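Local coordinates for natterin-like protein (Lethenteron camtschaticum, PDB 6IUL) that probably damages target cell membranes as a cytotoxic pore-forming immune protein, joining a jacalin-like lectin domain to an aerolysin-type pore-forming module, at residues M174-F188 and L250-V264. Sequence-based numbering, arbitrary orientation.
Sequences MEYKNDTSIVQSYTF and LTFPVTVPTHKTVTV
With CG of Phe188 anti to the backbone N (chi1 -178°) and CG1 of Val264 likewise (chi1 178°), the methyl comes down over one face of the Phe188 ring, CG1 3.7 Å from its centroid, in a CH-pi contact. Phe252 takes the rarer setting, its CG between N and carbonyl carbon (chi1 56°), which lays a ring face over CB of Phe188; the two rings meet obliquely, CD2 of Phe188 lying 3.5 Å from CE1 of Phe252. Further along, Tyr176 presents its ring edge to CG2 of Val264, while its CB rests 3.7 Å from CG2 of Val256. Antiparallel backbone hydrogen bonds pair the two strand-loop-strand segments, 174-178 with 260-264 and 184-188 with 250-256, Tyr176 and Val262 and likewise Tyr186 and Val254 being hydrogen-bonded pairs, at the far end of the elongated, strand-rich module of the aerolysin/ETX-MTX2 family. At the loops, the buried amide of Asn178 ties the two strand pairs together. Its ND2 donates to Val256 O at 3.0 Å and to Ile182 O at 2.9 Å, both acceptors near the amide plane, and OD1 accepts from Thr180 N, an Asx turn, and from Thr180 OG1 at 2.8 Å. These four bonds should fix the amide's rotation. Within the type II turn from Pro257 to Lys260, His259 lays one ring face over Thr180 O.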
ATOM      1  N   MET A 174      -1.559 -32.477 -13.109  1.00 30.59           N
ATOM      2  CA  MET A 174      -0.693 -33.610 -12.861  1.00 31.64           C
ATOM      3  C   MET A 174      -1.450 -34.894 -13.223  1.00 33.05           C
ATOM      4  O   MET A 174      -2.672 -34.997 -13.079  1.00 31.26           O
ATOM      5  CB  MET A 174      -0.251 -33.583 -11.384  1.00 33.54           C
ATOM      6  CG  MET A 174       0.756 -34.619 -10.953  1.00 38.39           C
ATOM      7  SD  MET A 174       2.074 -34.899 -12.147  1.00 47.38           S
ATOM      8  CE  MET A 174       2.796 -36.397 -11.444  1.00 50.13           C
ATOM      9  N   GLU A 175      -0.719 -35.898 -13.644  1.00 31.17           N
ATOM     10  CA  GLU A 175      -1.359 -37.158 -14.043  1.00 34.26           C
ATOM     11  C   GLU A 175      -0.773 -38.334 -13.230  1.00 32.09           C
ATOM     12  O   GLU A 175       0.436 -38.402 -12.977  1.00 31.45           O
ATOM     13  CB  GLU A 175      -1.145 -37.386 -15.536  1.00 35.06           C
ATOM     14  CG  GLU A 175      -1.790 -38.650 -16.098  1.00 37.68           C
ATOM     15  CD  GLU A 175      -1.434 -38.858 -17.585  1.00 41.81           C
ATOM     16  OE1 GLU A 175      -2.119 -38.248 -18.434  1.00 43.16           O
ATOM     17  OE2 GLU A 175      -0.460 -39.566 -17.879  1.00 38.25           O
ATOM     18  N   TYR A 176      -1.655 -39.225 -12.813  1.00 30.17           N
ATOM     19  CA  TYR A 176      -1.283 -40.392 -12.016  1.00 31.11           C
ATOM     20  C   TYR A 176      -1.731 -41.619 -12.779  1.00 30.61           C
ATOM     21  O   TYR A 176      -2.929 -41.776 -13.048  1.00 37.54           O
ATOM     22  CB  TYR A 176      -1.977 -40.339 -10.645  1.00 30.85           C
ATOM     23  CG  TYR A 176      -1.615 -39.111  -9.864  1.00 31.91           C
ATOM     24  CD1 TYR A 176      -0.425 -39.054  -9.134  1.00 31.52           C
ATOM     25  CD2 TYR A 176      -2.423 -37.992  -9.875  1.00 32.42           C
ATOM     26  CE1 TYR A 176      -0.065 -37.921  -8.413  1.00 30.13           C
ATOM     27  CE2 TYR A 176      -2.053 -36.840  -9.187  1.00 30.65           C
ATOM     28  CZ  TYR A 176      -0.887 -36.800  -8.469  1.00 29.94           C
ATOM     29  OH  TYR A 176      -0.542 -35.632  -7.825  1.00 29.19           O
ATOM     30  N   LYS A 177      -0.787 -42.455 -13.170  1.00 29.82           N
ATOM     31  CA  LYS A 177      -1.110 -43.637 -13.934  1.00 35.77           C
ATOM     32  C   LYS A 177      -0.746 -44.903 -13.132  1.00 33.01           C
ATOM     33  O   LYS A 177       0.389 -45.067 -12.707  1.00 30.73           O
ATOM     34  CB  LYS A 177      -0.410 -43.620 -15.285  1.00 41.93           C
ATOM     35  CG  LYS A 177      -1.043 -44.651 -16.221  1.00 52.26           C
ATOM     36  CD  LYS A 177      -0.339 -44.836 -17.563  1.00 60.88           C
ATOM     37  CE  LYS A 177      -1.289 -45.581 -18.524  1.00 69.47           C
ATOM     38  NZ  LYS A 177      -0.618 -46.197 -19.704  1.00 76.99           N
ATOM     39  N   ASN A 178      -1.727 -45.774 -12.942  1.00 31.88           N
ATOM     40  CA  ASN A 178      -1.573 -46.990 -12.132  1.00 34.29           C
ATOM     41  C   ASN A 178      -1.557 -48.192 -13.058  1.00 37.09           C
ATOM     42  O   ASN A 178      -2.610 -48.655 -13.551  1.00 36.15           O
ATOM     43  CB  ASN A 178      -2.705 -47.146 -11.102  1.00 33.35           C
ATOM     44  CG  ASN A 178      -2.511 -48.348 -10.177  1.00 34.30           C
ATOM     45  OD1 ASN A 178      -1.533 -49.075 -10.316  1.00 33.54           O
ATOM     46  ND2 ASN A 178      -3.417 -48.528  -9.199  1.00 27.27           N
ATOM     47  N   ASP A 179      -0.336 -48.666 -13.303  1.00 41.46           N
ATOM     48  CA  ASP A 179      -0.087 -49.777 -14.204  1.00 47.79           C
ATOM     49  C   ASP A 179       0.049 -51.085 -13.419  1.00 50.31           C
ATOM     50  O   ASP A 179       0.312 -52.145 -14.006  1.00 49.26           O
ATOM     51  CB  ASP A 179       1.189 -49.523 -15.002  1.00 49.49           C
ATOM     52  CG  ASP A 179       0.969 -48.579 -16.188  1.00 51.27           C
ATOM     53  OD1 ASP A 179      -0.157 -48.345 -16.675  1.00 48.57           O
ATOM     54  OD2 ASP A 179       1.985 -48.099 -16.698  1.00 59.40           O
ATOM     55  N   THR A 180      -0.197 -51.024 -12.113  1.00 48.83           N
ATOM     56  CA  THR A 180      -0.136 -52.201 -11.261  1.00 50.06           C
ATOM     57  C   THR A 180      -1.510 -52.800 -10.990  1.00 46.98           C
ATOM     58  O   THR A 180      -2.541 -52.230 -11.357  1.00 50.59           O
ATOM     59  CB  THR A 180       0.543 -51.874  -9.932  1.00 44.01           C
ATOM     60  OG1 THR A 180      -0.401 -51.330  -9.016  1.00 37.29           O
ATOM     61  CG2 THR A 180       1.697 -50.901 -10.158  1.00 52.13           C
ATOM     62  N   SER A 181      -1.498 -53.939 -10.303  1.00 46.15           N
ATOM     63  CA  SER A 181      -2.696 -54.748 -10.111  1.00 47.58           C
ATOM     64  C   SER A 181      -3.370 -54.461  -8.786  1.00 42.60           C
ATOM     65  O   SER A 181      -4.343 -55.101  -8.474  1.00 37.72           O
ATOM     66  CB  SER A 181      -2.305 -56.234 -10.205  1.00 55.23           C
ATOM     67  OG  SER A 181      -1.317 -56.522  -9.198  1.00 52.63           O
ATOM     68  N   ILE A 182      -2.899 -53.452  -8.046  1.00 43.69           N
ATOM     69  CA  ILE A 182      -3.588 -52.997  -6.848  1.00 42.11           C
ATOM     70  C   ILE A 182      -3.732 -51.457  -6.834  1.00 40.70           C
ATOM     71  O   ILE A 182      -2.862 -50.714  -7.349  1.00 34.76           O
ATOM     72  CB  ILE A 182      -2.844 -53.460  -5.569  1.00 47.37           C
ATOM     73  CG1 ILE A 182      -3.700 -53.169  -4.344  1.00 54.38           C
ATOM     74  CG2 ILE A 182      -1.464 -52.814  -5.458  1.00 43.85           C
ATOM     75  CD1 ILE A 182      -5.117 -53.750  -4.413  1.00 61.05           C
ATOM     76  N   VAL A 183      -4.823 -51.001  -6.238  1.00 37.56           N
ATOM     77  CA  VAL A 183      -5.104 -49.596  -6.100  1.00 42.82           C
ATOM     78  C   VAL A 183      -3.924 -48.840  -5.510  1.00 41.02           C
ATOM     79  O   VAL A 183      -3.271 -49.302  -4.569  1.00 37.06           O
ATOM     80  CB  VAL A 183      -6.385 -49.358  -5.274  1.00 49.25           C
ATOM     81  CG1 VAL A 183      -6.322 -50.065  -3.937  1.00 59.95           C
ATOM     82  CG2 VAL A 183      -6.604 -47.879  -5.036  1.00 53.93           C
ATOM     83  N   GLN A 184      -3.621 -47.689  -6.087  1.00 38.34           N
ATOM     84  CA  GLN A 184      -2.525 -46.894  -5.553  1.00 35.54           C
ATOM     85  C   GLN A 184      -3.090 -45.577  -5.004  1.00 34.70           C
ATOM     86  O   GLN A 184      -4.150 -45.051  -5.397  1.00 31.90           O
ATOM     87  CB  GLN A 184      -1.466 -46.594  -6.594  1.00 38.59           C
ATOM     88  CG  GLN A 184      -0.698 -47.754  -7.199  1.00 47.73           C
ATOM     89  CD  GLN A 184       0.122 -47.293  -8.471  1.00 54.62           C
ATOM     90  OE1 GLN A 184      -0.205 -46.267  -9.119  1.00 48.39           O
ATOM     91  NE2 GLN A 184       1.159 -48.046  -8.836  1.00 49.38           N
ATOM     92  N   SER A 185      -2.339 -44.993  -4.100  1.00 36.56           N
ATOM     93  CA  SER A 185      -2.767 -43.775  -3.482  1.00 37.94           C
ATOM     94  C   SER A 185      -1.601 -42.779  -3.461  1.00 31.17           C
ATOM     95  O   SER A 185      -0.496 -43.159  -3.187  1.00 29.35           O
ATOM     96  CB  SER A 185      -3.322 -44.126  -2.118  1.00 37.99           C
ATOM     97  OG  SER A 185      -4.113 -43.037  -1.697  1.00 51.52           O
ATOM     98  N   TYR A 186      -1.859 -41.533  -3.821  1.00 31.37           N
ATOM     99  CA  TYR A 186      -0.808 -40.492  -3.980  1.00 31.97           C
ATOM    100  C   TYR A 186      -1.245 -39.206  -3.354  1.00 31.07           C
ATOM    101  O   TYR A 186      -2.392 -39.052  -3.042  1.00 36.71           O
ATOM    102  CB  TYR A 186      -0.583 -40.159  -5.472  1.00 33.05           C
ATOM    103  CG  TYR A 186      -0.147 -41.292  -6.351  1.00 33.88           C
ATOM    104  CD1 TYR A 186      -1.073 -42.127  -6.930  1.00 36.94           C
ATOM    105  CD2 TYR A 186       1.195 -41.512  -6.627  1.00 37.96           C
ATOM    106  CE1 TYR A 186      -0.679 -43.171  -7.748  1.00 37.78           C
ATOM    107  CE2 TYR A 186       1.596 -42.528  -7.472  1.00 39.28           C
ATOM    108  CZ  TYR A 186       0.656 -43.351  -8.015  1.00 40.50           C
ATOM    109  OH  TYR A 186       1.052 -44.363  -8.869  1.00 51.10           O
ATOM    110  N   THR A 187      -0.356 -38.242  -3.194  1.00 34.60           N
ATOM    111  CA  THR A 187      -0.735 -36.959  -2.602  1.00 35.42           C
ATOM    112  C   THR A 187      -0.562 -35.822  -3.602  1.00 32.68           C
ATOM    113  O   THR A 187       0.520 -35.589  -4.092  1.00 36.52           O
ATOM    114  CB  THR A 187       0.139 -36.634  -1.359  1.00 40.37           C
ATOM    115  OG1 THR A 187       0.166 -37.761  -0.456  1.00 45.96           O
ATOM    116  CG2 THR A 187      -0.419 -35.363  -0.642  1.00 38.46           C
ATOM    117  N   PHE A 188      -1.623 -35.106  -3.881  1.00 29.70           N
ATOM    118  CA  PHE A 188      -1.540 -33.917  -4.711  1.00 28.16           C
ATOM    119  C   PHE A 188      -1.366 -32.671  -3.831  1.00 29.33           C
ATOM    120  O   PHE A 188      -2.065 -32.504  -2.821  1.00 29.15           O
ATOM    121  CB  PHE A 188      -2.830 -33.780  -5.503  1.00 28.72           C
ATOM    122  CG  PHE A 188      -2.855 -32.616  -6.448  1.00 29.39           C
ATOM    123  CD1 PHE A 188      -2.361 -32.734  -7.725  1.00 29.77           C
ATOM    124  CD2 PHE A 188      -3.408 -31.414  -6.057  1.00 31.12           C
ATOM    125  CE1 PHE A 188      -2.403 -31.657  -8.603  1.00 30.12           C
ATOM    126  CE2 PHE A 188      -3.468 -30.330  -6.919  1.00 28.97           C
ATOM    127  CZ  PHE A 188      -2.960 -30.445  -8.185  1.00 31.68           C
ATOM    128  N   LEU A 250      -3.603 -26.045  -1.686  1.00 28.76           N
ATOM    129  CA  LEU A 250      -4.523 -27.161  -1.730  1.00 31.74           C
ATOM    130  C   LEU A 250      -3.746 -28.454  -1.685  1.00 31.14           C
ATOM    131  O   LEU A 250      -2.762 -28.604  -2.411  1.00 32.35           O
ATOM    132  CB  LEU A 250      -5.348 -27.083  -3.025  1.00 32.46           C
ATOM    133  CG  LEU A 250      -6.399 -28.167  -3.242  1.00 34.98           C
ATOM    134  CD1 LEU A 250      -7.464 -28.206  -2.163  1.00 34.32           C
ATOM    135  CD2 LEU A 250      -7.036 -27.965  -4.603  1.00 37.99           C
ATOM    136  N   THR A 251      -4.167 -29.385  -0.835  1.00 29.97           N
ATOM    137  CA  THR A 251      -3.564 -30.713  -0.789  1.00 30.27           C
ATOM    138  C   THR A 251      -4.636 -31.771  -0.477  1.00 33.26           C
ATOM    139  O   THR A 251      -5.533 -31.533   0.324  1.00 33.41           O
ATOM    140  CB  THR A 251      -2.421 -30.792   0.209  1.00 31.55           C
ATOM    141  OG1 THR A 251      -1.801 -32.071   0.116  1.00 36.72           O
ATOM    142  CG2 THR A 251      -2.889 -30.612   1.651  1.00 32.38           C
ATOM    143  N   PHE A 252      -4.529 -32.935  -1.108  1.00 32.35           N
ATOM    144  CA  PHE A 252      -5.448 -34.038  -0.856  1.00 36.25           C
ATOM    145  C   PHE A 252      -4.884 -35.345  -1.442  1.00 37.66           C
ATOM    146  O   PHE A 252      -4.045 -35.314  -2.329  1.00 36.27           O
ATOM    147  CB  PHE A 252      -6.847 -33.759  -1.454  1.00 35.84           C
ATOM    148  CG  PHE A 252      -6.820 -33.451  -2.927  1.00 40.11           C
ATOM    149  CD1 PHE A 252      -6.643 -32.163  -3.384  1.00 39.52           C
ATOM    150  CD2 PHE A 252      -6.985 -34.472  -3.867  1.00 41.83           C
ATOM    151  CE1 PHE A 252      -6.614 -31.898  -4.755  1.00 37.52           C
ATOM    152  CE2 PHE A 252      -6.972 -34.210  -5.219  1.00 36.87           C
ATOM    153  CZ  PHE A 252      -6.780 -32.920  -5.653  1.00 36.91           C
ATOM    154  N   PRO A 253      -5.338 -36.483  -0.917  1.00 37.41           N
ATOM    155  CA  PRO A 253      -4.963 -37.759  -1.486  1.00 36.71           C
ATOM    156  C   PRO A 253      -5.707 -38.040  -2.806  1.00 35.81           C
ATOM    157  O   PRO A 253      -6.868 -37.688  -2.968  1.00 33.18           O
ATOM    158  CB  PRO A 253      -5.391 -38.756  -0.397  1.00 38.31           C
ATOM    159  CG  PRO A 253      -6.563 -38.077   0.272  1.00 41.90           C
ATOM    160  CD  PRO A 253      -6.206 -36.619   0.273  1.00 39.28           C
ATOM    161  N   VAL A 254      -5.032 -38.729  -3.703  1.00 31.34           N
ATOM    162  CA  VAL A 254      -5.594 -39.139  -4.976  1.00 32.07           C
ATOM    163  C   VAL A 254      -5.547 -40.660  -5.058  1.00 30.88           C
ATOM    164  O   VAL A 254      -4.489 -41.268  -4.962  1.00 29.83           O
ATOM    165  CB  VAL A 254      -4.749 -38.549  -6.127  1.00 34.22           C
ATOM    166  CG1 VAL A 254      -5.276 -38.992  -7.474  1.00 39.05           C
ATOM    167  CG2 VAL A 254      -4.716 -37.011  -6.032  1.00 35.10           C
ATOM    168  N   THR A 255      -6.702 -41.276  -5.231  1.00 32.02           N
ATOM    169  CA  THR A 255      -6.795 -42.727  -5.321  1.00 32.47           C
ATOM    170  C   THR A 255      -6.940 -43.133  -6.776  1.00 31.41           C
ATOM    171  O   THR A 255      -7.795 -42.621  -7.471  1.00 32.66           O
ATOM    172  CB  THR A 255      -7.988 -43.217  -4.531  1.00 35.30           C
ATOM    173  OG1 THR A 255      -7.792 -42.872  -3.176  1.00 37.01           O
ATOM    174  CG2 THR A 255      -8.087 -44.703  -4.560  1.00 39.19           C
ATOM    175  N   VAL A 256      -6.076 -44.026  -7.246  1.00 30.38           N
ATOM    176  CA  VAL A 256      -6.081 -44.452  -8.642  1.00 30.26           C
ATOM    177  C   VAL A 256      -6.341 -45.959  -8.712  1.00 32.72           C
ATOM    178  O   VAL A 256      -5.552 -46.751  -8.201  1.00 35.68           O
ATOM    179  CB  VAL A 256      -4.767 -44.133  -9.318  1.00 33.62           C
ATOM    180  CG1 VAL A 256      -4.894 -44.379 -10.827  1.00 34.40           C
ATOM    181  CG2 VAL A 256      -4.344 -42.710  -8.988  1.00 30.86           C
ATOM    182  N   PRO A 257      -7.472 -46.352  -9.308  1.00 33.46           N
ATOM    183  CA  PRO A 257      -7.810 -47.789  -9.473  1.00 37.66           C
ATOM    184  C   PRO A 257      -6.773 -48.507 -10.334  1.00 36.64           C
ATOM    185  O   PRO A 257      -5.989 -47.851 -11.013  1.00 31.53           O
ATOM    186  CB  PRO A 257      -9.176 -47.774 -10.192  1.00 37.89           C
ATOM    187  CG  PRO A 257      -9.761 -46.423  -9.911  1.00 37.65           C
ATOM    188  CD  PRO A 257      -8.578 -45.470  -9.701  1.00 34.32           C
ATOM    189  N   THR A 258      -6.756 -49.834 -10.289  1.00 38.12           N
ATOM    190  CA  THR A 258      -5.846 -50.650 -11.103  1.00 39.83           C
ATOM    191  C   THR A 258      -6.041 -50.414 -12.597  1.00 41.55           C
ATOM    192  O   THR A 258      -7.182 -50.398 -13.097  1.00 41.82           O
ATOM    193  CB  THR A 258      -6.034 -52.172 -10.843  1.00 46.38           C
ATOM    194  OG1 THR A 258      -7.368 -52.555 -11.142  1.00 46.90           O
ATOM    195  CG2 THR A 258      -5.910 -52.487  -9.424  1.00 49.20           C
ATOM    196  N   HIS A 259      -4.920 -50.210 -13.282  1.00 42.75           N
ATOM    197  CA  HIS A 259      -4.886 -50.044 -14.742  1.00 51.82           C
ATOM    198  C   HIS A 259      -5.713 -48.862 -15.180  1.00 47.09           C
ATOM    199  O   HIS A 259      -6.468 -48.916 -16.153  1.00 45.01           O
ATOM    200  CB  HIS A 259      -5.285 -51.352 -15.456  1.00 54.19           C
ATOM    201  CG  HIS A 259      -4.348 -52.482 -15.162  1.00 63.53           C
ATOM    202  ND1 HIS A 259      -4.695 -53.544 -14.361  1.00 72.91           N
ATOM    203  CD2 HIS A 259      -3.050 -52.676 -15.502  1.00 66.81           C
ATOM    204  CE1 HIS A 259      -3.667 -54.369 -14.259  1.00 70.80           C
ATOM    205  NE2 HIS A 259      -2.653 -53.859 -14.936  1.00 66.13           N
ATOM    206  N   LYS A 260      -5.587 -47.781 -14.426  1.00 43.67           N
ATOM    207  CA  LYS A 260      -6.364 -46.581 -14.738  1.00 42.04           C
ATOM    208  C   LYS A 260      -5.489 -45.358 -14.571  1.00 38.03           C
ATOM    209  O   LYS A 260      -4.407 -45.416 -13.968  1.00 36.14           O
ATOM    210  CB  LYS A 260      -7.623 -46.492 -13.865  1.00 45.72           C
ATOM    211  CG  LYS A 260      -8.921 -46.384 -14.643  1.00 55.88           C
ATOM    212  CD  LYS A 260      -9.480 -47.727 -15.117  1.00 63.98           C
ATOM    213  CE  LYS A 260     -10.738 -47.543 -15.968  1.00 69.14           C
ATOM    214  NZ  LYS A 260     -10.577 -46.442 -16.993  1.00 79.74           N
ATOM    215  N   THR A 261      -5.940 -44.276 -15.171  1.00 33.59           N
ATOM    216  CA  THR A 261      -5.288 -43.007 -15.097  1.00 35.67           C
ATOM    217  C   THR A 261      -6.213 -41.993 -14.414  1.00 35.41           C
ATOM    218  O   THR A 261      -7.411 -41.950 -14.687  1.00 29.44           O
ATOM    219  CB  THR A 261      -4.943 -42.528 -16.515  1.00 36.13           C
ATOM    220  OG1 THR A 261      -4.045 -43.463 -17.134  1.00 37.83           O
ATOM    221  CG2 THR A 261      -4.288 -41.112 -16.523  1.00 36.62           C
ATOM    222  N   VAL A 262      -5.648 -41.178 -13.519  1.00 35.11           N
ATOM    223  CA  VAL A 262      -6.404 -40.081 -12.906  1.00 32.29           C
ATOM    224  C   VAL A 262      -5.634 -38.797 -13.217  1.00 34.64           C
ATOM    225  O   VAL A 262      -4.422 -38.693 -12.961  1.00 32.93           O
ATOM    226  CB  VAL A 262      -6.580 -40.236 -11.397  1.00 33.94           C
ATOM    227  CG1 VAL A 262      -7.278 -39.018 -10.811  1.00 34.82           C
ATOM    228  CG2 VAL A 262      -7.389 -41.470 -11.090  1.00 37.56           C
ATOM    229  N   THR A 263      -6.323 -37.831 -13.787  1.00 29.09           N
ATOM    230  CA  THR A 263      -5.693 -36.569 -14.155  1.00 30.90           C
ATOM    231  C   THR A 263      -6.313 -35.534 -13.225  1.00 29.39           C
ATOM    232  O   THR A 263      -7.539 -35.440 -13.074  1.00 28.21           O
ATOM    233  CB  THR A 263      -5.931 -36.207 -15.653  1.00 34.01           C
ATOM    234  OG1 THR A 263      -5.472 -37.273 -16.520  1.00 35.90           O
ATOM    235  CG2 THR A 263      -5.138 -35.002 -16.034  1.00 33.41           C
ATOM    236  N   VAL A 264      -5.465 -34.777 -12.557  1.00 28.13           N
ATOM    237  CA  VAL A 264      -5.932 -33.791 -11.555  1.00 27.07           C
ATOM    238  C   VAL A 264      -5.580 -32.401 -12.015  1.00 24.82           C
ATOM    239  O   VAL A 264      -4.415 -32.101 -12.362  1.00 25.89           O
ATOM    240  CB  VAL A 264      -5.272 -34.030 -10.211  1.00 27.56           C
ATOM    241  CG1 VAL A 264      -5.716 -33.003  -9.195  1.00 29.59           C
ATOM    242  CG2 VAL A 264      -5.561 -35.441  -9.738  1.00 29.94           C
TER